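Local coordinates for phosphonomutase (Burkholderia cenocepacia J2315, PDB 4MG4), which is a phosphonomutase-type enzyme built on a TIM barrel, a closed eight-stranded parallel beta barrel wrapped in helices, at residues A[28-36]-A[49-60]; A[67-78]-A[90-98]. All blocks are in the same frame, centred on the assembly; numbering follows the deposited sequence.

Contact 1 of 2, residues A[28-36]-A[49-60]; sequences LALFNVWDA and ALATGSWSVAAA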
loop_
_atom_site.group_PDB
_atom_site.type_symbol
_atom_site.label_atom_id
_atom_site.label_comp_id
_atom_site.label_asym_id
_atom_site.label_seq_id
_atom_site.Cartn_x
_atom_site.Cartn_y
_atom_site.Cartn_z
ATOM N N LEU A 28 5.277 9.559 -23.062
ATOM C CA LEU A 28 4.818 9.599 -21.739
ATOM C C LEU A 28 5.309 8.382 -20.984
ATOM O O LEU A 28 4.965 7.259 -21.313
ATOM C CB LEU A 28 3.287 9.597 -21.796
ATOM C CG LEU A 28 2.569 9.526 -20.444
ATOM C CD1 LEU A 28 3.000 10.694 -19.561
ATOM C CD2 LEU A 28 1.076 9.524 -20.602
ATOM N N ALA A 29 5.990 8.601 -19.858
ATOM C CA ALA A 29 6.417 7.496 -19.013
ATOM C C ALA A 29 5.549 7.471 -17.745
ATOM O O ALA A 29 5.416 8.485 -17.023
ATOM C CB ALA A 29 7.865 7.663 -18.651
ATOM N N LEU A 30 4.981 6.324 -17.479
ATOM C CA LEU A 30 4.026 6.151 -16.353
ATOM C C LEU A 30 4.538 5.116 -15.412
ATOM O O LEU A 30 5.018 4.082 -15.831
ATOM C CB LEU A 30 2.618 5.685 -16.819
ATOM C CG LEU A 30 1.862 6.746 -17.625
ATOM C CD1 LEU A 30 0.552 6.171 -18.171
ATOM C CD2 LEU A 30 1.645 8.010 -16.814
ATOM N N PHE A 31 4.338 5.371 -14.108
ATOM C CA PHE A 31 4.635 4.422 -13.043
ATOM C C PHE A 31 3.305 4.144 -12.351
ATOM O O PHE A 31 2.463 5.085 -12.153
ATOM C CB PHE A 31 5.667 5.008 -12.055
ATOM C CG PHE A 31 6.907 5.404 -12.726
ATOM C CD1 PHE A 31 7.853 4.473 -12.986
ATOM C CD2 PHE A 31 7.031 6.684 -13.259
ATOM C CE1 PHE A 31 9.003 4.801 -13.657
ATOM C CE2 PHE A 31 8.177 7.027 -13.939
ATOM C CZ PHE A 31 9.140 6.077 -14.162
ATOM N N ASN A 32 3.042 2.852 -12.151
ATOM C CA ASN A 32 1.775 2.435 -11.601
ATOM C C ASN A 32 1.794 2.586 -10.079
ATOM O O ASN A 32 2.720 2.093 -9.434
ATOM C CB ASN A 32 1.472 0.979 -11.934
ATOM C CG ASN A 32 1.169 0.760 -13.376
ATOM O OD1 ASN A 32 0.826 1.719 -14.096
ATOM N ND2 ASN A 32 1.320 -0.476 -13.833
ATOM N N VAL A 33 0.816 3.310 -9.561
ATOM C CA VAL A 33 0.615 3.513 -8.123
ATOM C C VAL A 33 -0.587 2.653 -7.712
ATOM O O VAL A 33 -1.363 2.191 -8.538
ATOM C CB VAL A 33 0.479 4.985 -7.721
ATOM C CG1 VAL A 33 1.754 5.747 -8.086
ATOM C CG2 VAL A 33 -0.746 5.634 -8.402
ATOM N N TRP A 34 -0.713 2.437 -6.413
ATOM C CA TRP A 34 -1.657 1.472 -5.862
ATOM C C TRP A 34 -2.416 1.968 -4.629
ATOM O O TRP A 34 -3.254 1.242 -4.105
ATOM C CB TRP A 34 -0.934 0.149 -5.559
ATOM C CG TRP A 34 0.172 0.349 -4.599
ATOM C CD1 TRP A 34 0.112 0.251 -3.227
ATOM C CD2 TRP A 34 1.519 0.662 -4.916
ATOM N NE1 TRP A 34 1.338 0.493 -2.677
ATOM C CE2 TRP A 34 2.235 0.730 -3.688
ATOM C CE3 TRP A 34 2.219 0.881 -6.099
ATOM C CZ2 TRP A 34 3.575 1.055 -3.644
ATOM C CZ3 TRP A 34 3.545 1.221 -6.039
ATOM C CH2 TRP A 34 4.224 1.246 -4.824
ATOM N N ASP A 35 -2.158 3.187 -4.177
ATOM C CA ASP A 35 -2.863 3.791 -3.047
ATOM C C ASP A 35 -2.513 5.262 -2.996
ATOM O O ASP A 35 -1.683 5.746 -3.786
ATOM C CB ASP A 35 -2.602 3.099 -1.684
ATOM C CG ASP A 35 -1.140 3.101 -1.262
ATOM O OD1 ASP A 35 -0.279 3.843 -1.799
ATOM O OD2 ASP A 35 -0.827 2.327 -0.307
ATOM N N ALA A 36 -3.154 5.979 -2.110
ATOM C CA ALA A 36 -2.970 7.421 -2.116
ATOM C C ALA A 36 -1.545 7.824 -1.693
ATOM O O ALA A 36 -1.021 8.830 -2.152
ATOM C CB ALA A 36 -3.985 8.037 -1.230
ATOM N N ALA A 49 1.756 12.440 -14.897
ATOM C CA ALA A 49 0.476 11.786 -14.801
ATOM C C ALA A 49 0.688 10.544 -13.955
ATOM O O ALA A 49 1.832 10.106 -13.801
ATOM C CB ALA A 49 0.005 11.400 -16.175
ATOM N N LEU A 50 -0.396 9.963 -13.456
ATOM C CA LEU A 50 -0.375 8.692 -12.723
ATOM C C LEU A 50 -1.220 7.611 -13.420
ATOM O O LEU A 50 -2.257 7.917 -14.038
ATOM C CB LEU A 50 -0.960 8.854 -11.330
ATOM C CG LEU A 50 -0.240 9.954 -10.485
ATOM C CD1 LEU A 50 -1.005 10.068 -9.191
ATOM C CD2 LEU A 50 1.247 9.722 -10.280
ATOM N N ALA A 51 -0.792 6.360 -13.243
ATOM C CA ALA A 51 -1.557 5.231 -13.680
ATOM C C ALA A 51 -1.786 4.309 -12.500
ATOM O O ALA A 51 -0.919 4.215 -11.613
ATOM C CB ALA A 51 -0.818 4.464 -14.761
ATOM N N THR A 52 -2.893 3.587 -12.481
ATOM C CA THR A 52 -2.958 2.443 -11.613
ATOM C C THR A 52 -2.591 1.216 -12.409
ATOM O O THR A 52 -2.803 1.154 -13.655
ATOM C CB THR A 52 -4.315 2.293 -10.982
ATOM O OG1 THR A 52 -5.251 1.855 -11.984
ATOM C CG2 THR A 52 -4.790 3.617 -10.418
ATOM N N GLY A 53 -2.116 0.200 -11.701
ATOM C CA GLY A 53 -1.878 -1.081 -12.324
ATOM C C GLY A 53 -2.703 -2.109 -11.559
ATOM O O GLY A 53 -2.658 -2.168 -10.336
ATOM N N SER A 54 -3.364 -2.977 -12.281
ATOM C CA SER A 54 -4.257 -3.930 -11.646
ATOM C C SER A 54 -3.474 -4.890 -10.764
ATOM O O SER A 54 -3.967 -5.232 -9.671
ATOM C CB SER A 54 -5.127 -4.665 -12.640
ATOM O OG SER A 54 -4.429 -5.633 -13.407
ATOM N N TRP A 55 -2.300 -5.315 -11.221
ATOM C CA TRP A 55 -1.534 -6.308 -10.450
ATOM C C TRP A 55 -1.107 -5.733 -9.096
ATOM O O TRP A 55 -1.308 -6.379 -8.046
ATOM C CB TRP A 55 -0.282 -6.747 -11.236
ATOM C CG TRP A 55 0.328 -7.989 -10.701
ATOM C CD1 TRP A 55 0.086 -9.268 -11.123
ATOM C CD2 TRP A 55 1.252 -8.096 -9.607
ATOM N NE1 TRP A 55 0.815 -10.169 -10.364
ATOM C CE2 TRP A 55 1.540 -9.471 -9.432
ATOM C CE3 TRP A 55 1.864 -7.173 -8.777
ATOM C CZ2 TRP A 55 2.428 -9.923 -8.473
ATOM C CZ3 TRP A 55 2.741 -7.623 -7.821
ATOM C CH2 TRP A 55 3.011 -8.983 -7.673
ATOM N N SER A 56 -0.518 -4.542 -9.140
ATOM C CA SER A 56 -0.096 -3.789 -7.947
ATOM C C SER A 56 -1.225 -3.507 -6.957
ATOM O O SER A 56 -1.072 -3.679 -5.732
ATOM C CB SER A 56 0.538 -2.428 -8.379
ATOM O OG SER A 56 1.749 -2.619 -9.089
ATOM N N VAL A 57 -2.359 -3.022 -7.452
ATOM C CA VAL A 57 -3.510 -2.773 -6.611
ATOM C C VAL A 57 -4.021 -4.057 -5.967
ATOM O O VAL A 57 -4.333 -4.067 -4.781
ATOM C CB VAL A 57 -4.663 -2.077 -7.348
ATOM C CG1 VAL A 57 -5.889 -2.032 -6.469
ATOM C CG2 VAL A 57 -4.249 -0.668 -7.744
ATOM N N ALA A 58 -4.095 -5.148 -6.739
ATOM C CA ALA A 58 -4.531 -6.409 -6.175
ATOM C C ALA A 58 -3.564 -6.912 -5.115
ATOM O O ALA A 58 -3.990 -7.296 -4.026
ATOM C CB ALA A 58 -4.673 -7.449 -7.258
ATOM N N ALA A 59 -2.287 -6.879 -5.402
ATOM C CA ALA A 59 -1.277 -7.327 -4.442
ATOM C C ALA A 59 -1.320 -6.542 -3.127
ATOM O O ALA A 59 -1.360 -7.120 -2.040
ATOM C CB ALA A 59 0.095 -7.240 -5.064
ATOM N N ALA A 60 -1.396 -5.222 -3.248
ATOM C CA ALA A 60 -1.460 -4.330 -2.084
ATOM C C ALA A 60 -2.666 -4.646 -1.182
ATOM O O ALA A 60 -2.585 -4.584 0.059
ATOM C CB ALA A 60 -1.475 -2.883 -2.542
HETATM O O HOH W 1 3.653 8.117 -13.417
HETATM O O HOH W 2 3.666 -0.580 -9.354
#

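Contact 2 of 2, residues A[67-78]-A[90-98]; sequences EQMPRALMMEVL and TVDLESGYG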
loop_
_atom_site.group_PDB
_atom_site.type_symbol
_atom_site.label_atom_id
_atom_site.label_comp_id
_atom_site.label_asym_id
_atom_site.label_seq_id
_atom_site.Cartn_x
_atom_site.Cartn_y
_atom_site.Cartn_z
ATOM N N GLU A 67 -9.201 -9.761 -12.250
ATOM C CA GLU A 67 -10.481 -9.228 -11.800
ATOM C C GLU A 67 -11.047 -10.101 -10.671
ATOM O O GLU A 67 -12.252 -10.372 -10.603
ATOM C CB GLU A 67 -11.479 -9.074 -12.982
ATOM C CG GLU A 67 -10.974 -8.259 -14.188
ATOM C CD GLU A 67 -12.001 -8.133 -15.331
ATOM O OE1 GLU A 67 -13.094 -8.705 -15.279
ATOM O OE2 GLU A 67 -11.736 -7.480 -16.332
ATOM N N GLN A 68 -10.172 -10.524 -9.761
ATOM C CA GLN A 68 -10.644 -11.169 -8.570
ATOM C C GLN A 68 -10.962 -10.116 -7.520
ATOM O O GLN A 68 -11.860 -10.315 -6.758
ATOM C CB GLN A 68 -9.760 -12.359 -8.153
ATOM C CG GLN A 68 -8.600 -12.168 -7.216
ATOM C CD GLN A 68 -8.251 -13.501 -6.548
ATOM O OE1 GLN A 68 -8.132 -14.529 -7.236
ATOM N NE2 GLN A 68 -8.108 -13.500 -5.206
ATOM N N MET A 69 -10.340 -8.937 -7.561
ATOM C CA MET A 69 -10.762 -7.840 -6.662
ATOM C C MET A 69 -12.105 -7.313 -7.153
ATOM O O MET A 69 -12.260 -7.097 -8.331
ATOM C CB MET A 69 -9.711 -6.704 -6.679
ATOM C CG MET A 69 -9.953 -5.591 -5.685
ATOM S SD MET A 69 -8.484 -4.520 -5.570
ATOM C CE MET A 69 -9.135 -3.248 -4.528
ATOM N N PRO A 70 -13.100 -7.150 -6.266
ATOM C CA PRO A 70 -14.369 -6.609 -6.744
ATOM C C PRO A 70 -14.210 -5.210 -7.343
ATOM O O PRO A 70 -13.397 -4.413 -6.859
ATOM C CB PRO A 70 -15.226 -6.529 -5.476
ATOM C CG PRO A 70 -14.665 -7.555 -4.596
ATOM C CD PRO A 70 -13.175 -7.561 -4.856
ATOM N N ARG A 71 -14.986 -4.951 -8.384
ATOM C CA ARG A 71 -14.919 -3.662 -9.069
ATOM C C ARG A 71 -15.090 -2.497 -8.092
ATOM O O ARG A 71 -14.402 -1.507 -8.191
ATOM C CB ARG A 71 -15.981 -3.573 -10.126
ATOM C CG ARG A 71 -15.844 -2.354 -10.996
ATOM C CD ARG A 71 -16.864 -2.272 -12.126
ATOM N NE ARG A 71 -18.195 -1.994 -11.618
ATOM C CZ ARG A 71 -19.300 -2.085 -12.324
ATOM N NH1 ARG A 71 -20.471 -1.790 -11.735
ATOM N NH2 ARG A 71 -19.290 -2.432 -13.594
ATOM N N ALA A 72 -16.039 -2.611 -7.168
ATOM C CA ALA A 72 -16.326 -1.498 -6.241
ATOM C C ALA A 72 -15.133 -1.146 -5.353
ATOM O O ALA A 72 -14.855 0.004 -5.081
ATOM C CB ALA A 72 -17.556 -1.844 -5.406
ATOM N N LEU A 73 -14.415 -2.168 -4.926
ATOM C CA LEU A 73 -13.194 -1.992 -4.160
ATOM C C LEU A 73 -12.123 -1.327 -5.034
ATOM O O LEU A 73 -11.484 -0.385 -4.537
ATOM C CB LEU A 73 -12.722 -3.318 -3.535
ATOM C CG LEU A 73 -11.708 -3.287 -2.392
ATOM C CD1 LEU A 73 -11.956 -2.189 -1.367
ATOM C CD2 LEU A 73 -11.780 -4.661 -1.725
ATOM N N MET A 74 -11.948 -1.731 -6.307
ATOM C CA MET A 74 -11.028 -1.023 -7.233
ATOM C C MET A 74 -11.431 0.430 -7.372
ATOM O O MET A 74 -10.557 1.300 -7.349
ATOM C CB MET A 74 -10.906 -1.635 -8.644
ATOM C CG MET A 74 -10.047 -0.728 -9.635
ATOM S SD MET A 74 -8.315 -1.172 -9.158
ATOM C CE MET A 74 -8.146 -2.871 -9.649
ATOM N N MET A 75 -12.747 0.702 -7.474
ATOM C CA MET A 75 -13.175 2.072 -7.659
ATOM C C MET A 75 -12.906 2.900 -6.420
ATOM O O MET A 75 -12.591 4.080 -6.523
ATOM C CB MET A 75 -14.654 2.134 -8.072
ATOM C CG MET A 75 -14.968 1.437 -9.395
ATOM S SD MET A 75 -14.306 2.429 -10.775
ATOM C CE MET A 75 -14.557 1.259 -12.096
ATOM N N GLU A 76 -13.009 2.287 -5.243
ATOM C CA GLU A 76 -12.743 3.006 -4.008
ATOM C C GLU A 76 -11.273 3.384 -3.955
ATOM O O GLU A 76 -10.914 4.526 -3.630
ATOM C CB GLU A 76 -13.125 2.126 -2.804
ATOM C CG GLU A 76 -12.822 2.784 -1.473
ATOM C CD GLU A 76 -12.981 1.821 -0.294
ATOM O OE1 GLU A 76 -13.821 0.865 -0.360
ATOM O OE2 GLU A 76 -12.248 2.030 0.714
ATOM N N VAL A 77 -10.412 2.433 -4.326
ATOM C CA VAL A 77 -8.974 2.677 -4.390
ATOM C C VAL A 77 -8.669 3.806 -5.364
ATOM O O VAL A 77 -7.921 4.738 -5.057
ATOM C CB VAL A 77 -8.225 1.392 -4.786
ATOM C CG1 VAL A 77 -6.759 1.724 -5.069
ATOM C CG2 VAL A 77 -8.333 0.366 -3.664
ATOM N N LEU A 78 -9.252 3.710 -6.561
ATOM C CA LEU A 78 -9.147 4.763 -7.562
ATOM C C LEU A 78 -9.525 6.134 -7.056
ATOM O O LEU A 78 -8.814 7.076 -7.278
ATOM C CB LEU A 78 -9.982 4.411 -8.798
ATOM C CG LEU A 78 -10.009 5.430 -9.925
ATOM C CD1 LEU A 78 -8.591 5.660 -10.432
ATOM C CD2 LEU A 78 -10.911 4.962 -11.063
ATOM N N THR A 90 -4.979 7.693 -14.932
ATOM C CA THR A 90 -5.562 6.653 -15.783
ATOM C C THR A 90 -5.649 5.367 -15.002
ATOM O O THR A 90 -4.751 5.091 -14.147
ATOM C CB THR A 90 -4.762 6.496 -17.084
ATOM O OG1 THR A 90 -5.446 5.591 -17.971
ATOM C CG2 THR A 90 -3.322 6.119 -16.841
ATOM N N VAL A 91 -6.685 4.568 -15.287
ATOM C CA VAL A 91 -6.943 3.368 -14.503
ATOM C C VAL A 91 -6.883 2.111 -15.349
ATOM O O VAL A 91 -7.516 2.014 -16.398
ATOM C CB VAL A 91 -8.284 3.480 -13.741
ATOM C CG1 VAL A 91 -9.473 3.632 -14.669
ATOM C CG2 VAL A 91 -8.528 2.230 -12.916
ATOM N N ASP A 92 -6.204 1.093 -14.831
ATOM C CA ASP A 92 -6.201 -0.224 -15.442
ATOM C C ASP A 92 -7.488 -0.939 -15.110
ATOM O O ASP A 92 -7.723 -1.314 -13.949
ATOM C CB ASP A 92 -4.987 -1.017 -14.974
ATOM C CG ASP A 92 -4.871 -2.400 -15.596
ATOM O OD1 ASP A 92 -5.677 -2.797 -16.446
ATOM O OD2 ASP A 92 -3.854 -3.075 -15.202
ATOM N N LEU A 93 -8.346 -1.100 -16.096
ATOM C CA LEU A 93 -9.631 -1.834 -15.906
ATOM C C LEU A 93 -9.595 -3.286 -16.369
ATOM O O LEU A 93 -10.652 -3.921 -16.506
ATOM C CB LEU A 93 -10.741 -1.098 -16.618
ATOM C CG LEU A 93 -10.946 0.318 -16.070
ATOM C CD1 LEU A 93 -11.988 1.034 -16.880
ATOM C CD2 LEU A 93 -11.326 0.335 -14.586
ATOM N N GLU A 94 -8.404 -3.801 -16.655
ATOM C CA GLU A 94 -8.231 -5.180 -17.100
ATOM C C GLU A 94 -9.132 -5.418 -18.312
ATOM O O GLU A 94 -9.083 -4.605 -19.229
ATOM C CB GLU A 94 -8.466 -6.155 -15.940
ATOM C CG GLU A 94 -7.374 -5.961 -14.889
ATOM C CD GLU A 94 -7.466 -6.995 -13.779
ATOM O OE1 GLU A 94 -7.061 -8.134 -14.072
ATOM O OE2 GLU A 94 -7.970 -6.669 -12.667
ATOM N N SER A 95 -9.953 -6.487 -18.335
ATOM C CA SER A 95 -10.839 -6.748 -19.485
ATOM C C SER A 95 -12.136 -5.940 -19.437
ATOM O O SER A 95 -12.937 -6.030 -20.361
ATOM C CB SER A 95 -11.145 -8.274 -19.587
ATOM O OG SER A 95 -11.984 -8.642 -18.547
ATOM N N GLY A 96 -12.349 -5.128 -18.377
ATOM C CA GLY A 96 -13.452 -4.230 -18.293
ATOM C C GLY A 96 -14.536 -4.601 -17.294
ATOM O O GLY A 96 -15.535 -3.936 -17.274
ATOM N N TYR A 97 -14.310 -5.626 -16.469
ATOM C CA TYR A 97 -15.254 -6.018 -15.405
ATOM C C TYR A 97 -16.670 -6.096 -15.942
ATOM O O TYR A 97 -17.597 -5.420 -15.448
ATOM C CB TYR A 97 -15.221 -5.020 -14.237
ATOM C CG TYR A 97 -14.008 -5.017 -13.396
ATOM C CD1 TYR A 97 -12.887 -4.278 -13.785
ATOM C CD2 TYR A 97 -13.960 -5.735 -12.180
ATOM C CE1 TYR A 97 -11.773 -4.226 -13.016
ATOM C CE2 TYR A 97 -12.805 -5.693 -11.391
ATOM C CZ TYR A 97 -11.729 -4.934 -11.845
ATOM O OH TYR A 97 -10.544 -4.791 -11.155
ATOM N N GLY A 98 -16.882 -6.867 -16.992
ATOM C CA GLY A 98 -18.209 -6.957 -17.573
ATOM C C GLY A 98 -18.349 -8.122 -18.536
ATOM O O GLY A 98 -17.472 -8.398 -19.327
HETATM O O HOH W 3 -20.716 -3.857 -15.295
#

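Contact 1 of 2, residues A[28-36]-A[49-60]
Val33 N donates a backbone hydrogen bond to Ala51 O (2.8 Å, 166° at the hydrogen), the bond that joins these two parallel barrel strands where Asn32 pairs with Ala51. The same carbonyl also receives the CA-H of Asn32, its CA lying 3.2 Å from Ala51 O. In Asn32 a chi1 of -70° carries the amide over to the next strand, where OD1 and ND2 lie one after the other along it: OD1 comes within 3.3 Å of Ala51 CB, while ND2 lies 3.6 Å from Gly53 CA. The small Ala51 and the bare backbone of Gly53 suit this close passage. Nearer the start of the strands Leu30 reaches across with both methyls, CD2 against Ala49 CB at 3.8 Å and CD1 against Ala51 CB. One water bridges the strands, from Phe31 N to Ala49 O; a second ties Asn32 O to Ser56 OG of helix 54-60. The backbone sets Trp34 CB against Val57 CG2; chi1 of 59° then swings CG between the backbone N and the carbonyl carbon, bringing CD1 to 3.6 Å from Ala60 CB while the indole's far end leads away from the helix. Strands 28-33 and 50-52 are linked by helix 36-44 in a beta-alpha-beta unit; Val33 and Leu50 both pack under that helix, and Tyr246 of helix 244-259 meets the Trp34 ring edge-to-face.

Contact 2 of 2, residues A[67-78]-A[90-98]
Helix 71-78 packs against the end of strand 90-92 and the loop that follows it, the CA atoms coming nearest at Arg71 with Tyr97 (6.8 Å) and Leu78 with Val91. Beyond the strand the chain folds into a type II' beta turn from Leu93 to Gly96, overlapped at its start by an Asx turn in which Asp92 OD1 accepts from Glu94 N. Glycine suits position 96, where phi of 109° would jam a CB against the preceding carbonyl O. Glu67, just before the helix, extends its carboxylate to this turn. OE2 accepts from Ser95 OG at 2.5 Å, a short hydroxyl that fits close against the carboxylate, and from Tyr97 N at 3.2 Å, the two donors arriving from opposite faces of the carboxylate plane; Ser95 N adds a weak, bent bond. In return, Glu67 N donates to Glu94 OE1 (3.2 Å), and the two glutamate side chains run past each other in opposite directions with carboxylates nearly perpendicular. The Tyr97 ring lies between two aliphatic chains: Glu67 CG stands over the centre of one face, 4.1 Å from the centroid, and Arg71 CG covers the opposite face nearer the rim. Met69 O meets the ring edge at CE2 (3.4 Å), and Met74 CE touches Tyr97 OH. Deeper in, Leu78 crosses Val91 at about a right angle, its forked end straddling Val91 CB. Arg71, bent at chi3 (71°), carries its guanidinium past the ring to a salt bridge with Glu106. Glu67 thus contributes both to holding the turn, through its carboxylate, and to covering the tyrosine, through its methylenes.

Contact 1 closes before contact 2 opens along the chain, and their centres lie 12 Å apart on one side of the eight-stranded parallel barrel. They share the sheet: strand 50-52 of contact 1 neighbours the strand of contact 2, with probable hydrogen bonds from Thr90 N to Leu50 O and from Thr52 N to Thr90 O. Side chains continue the seam, since Thr52 OG1 bonds Asp92 N and Asp92 OD2 accepts from Ser54 N at the start of helix 54-60. That helix also packs on helix 71-84 through Val57 and Met74. Together the contacts join the first three strands of the TIM barrel with helices 54-60 and 71-84 and the loop after strand 89-92.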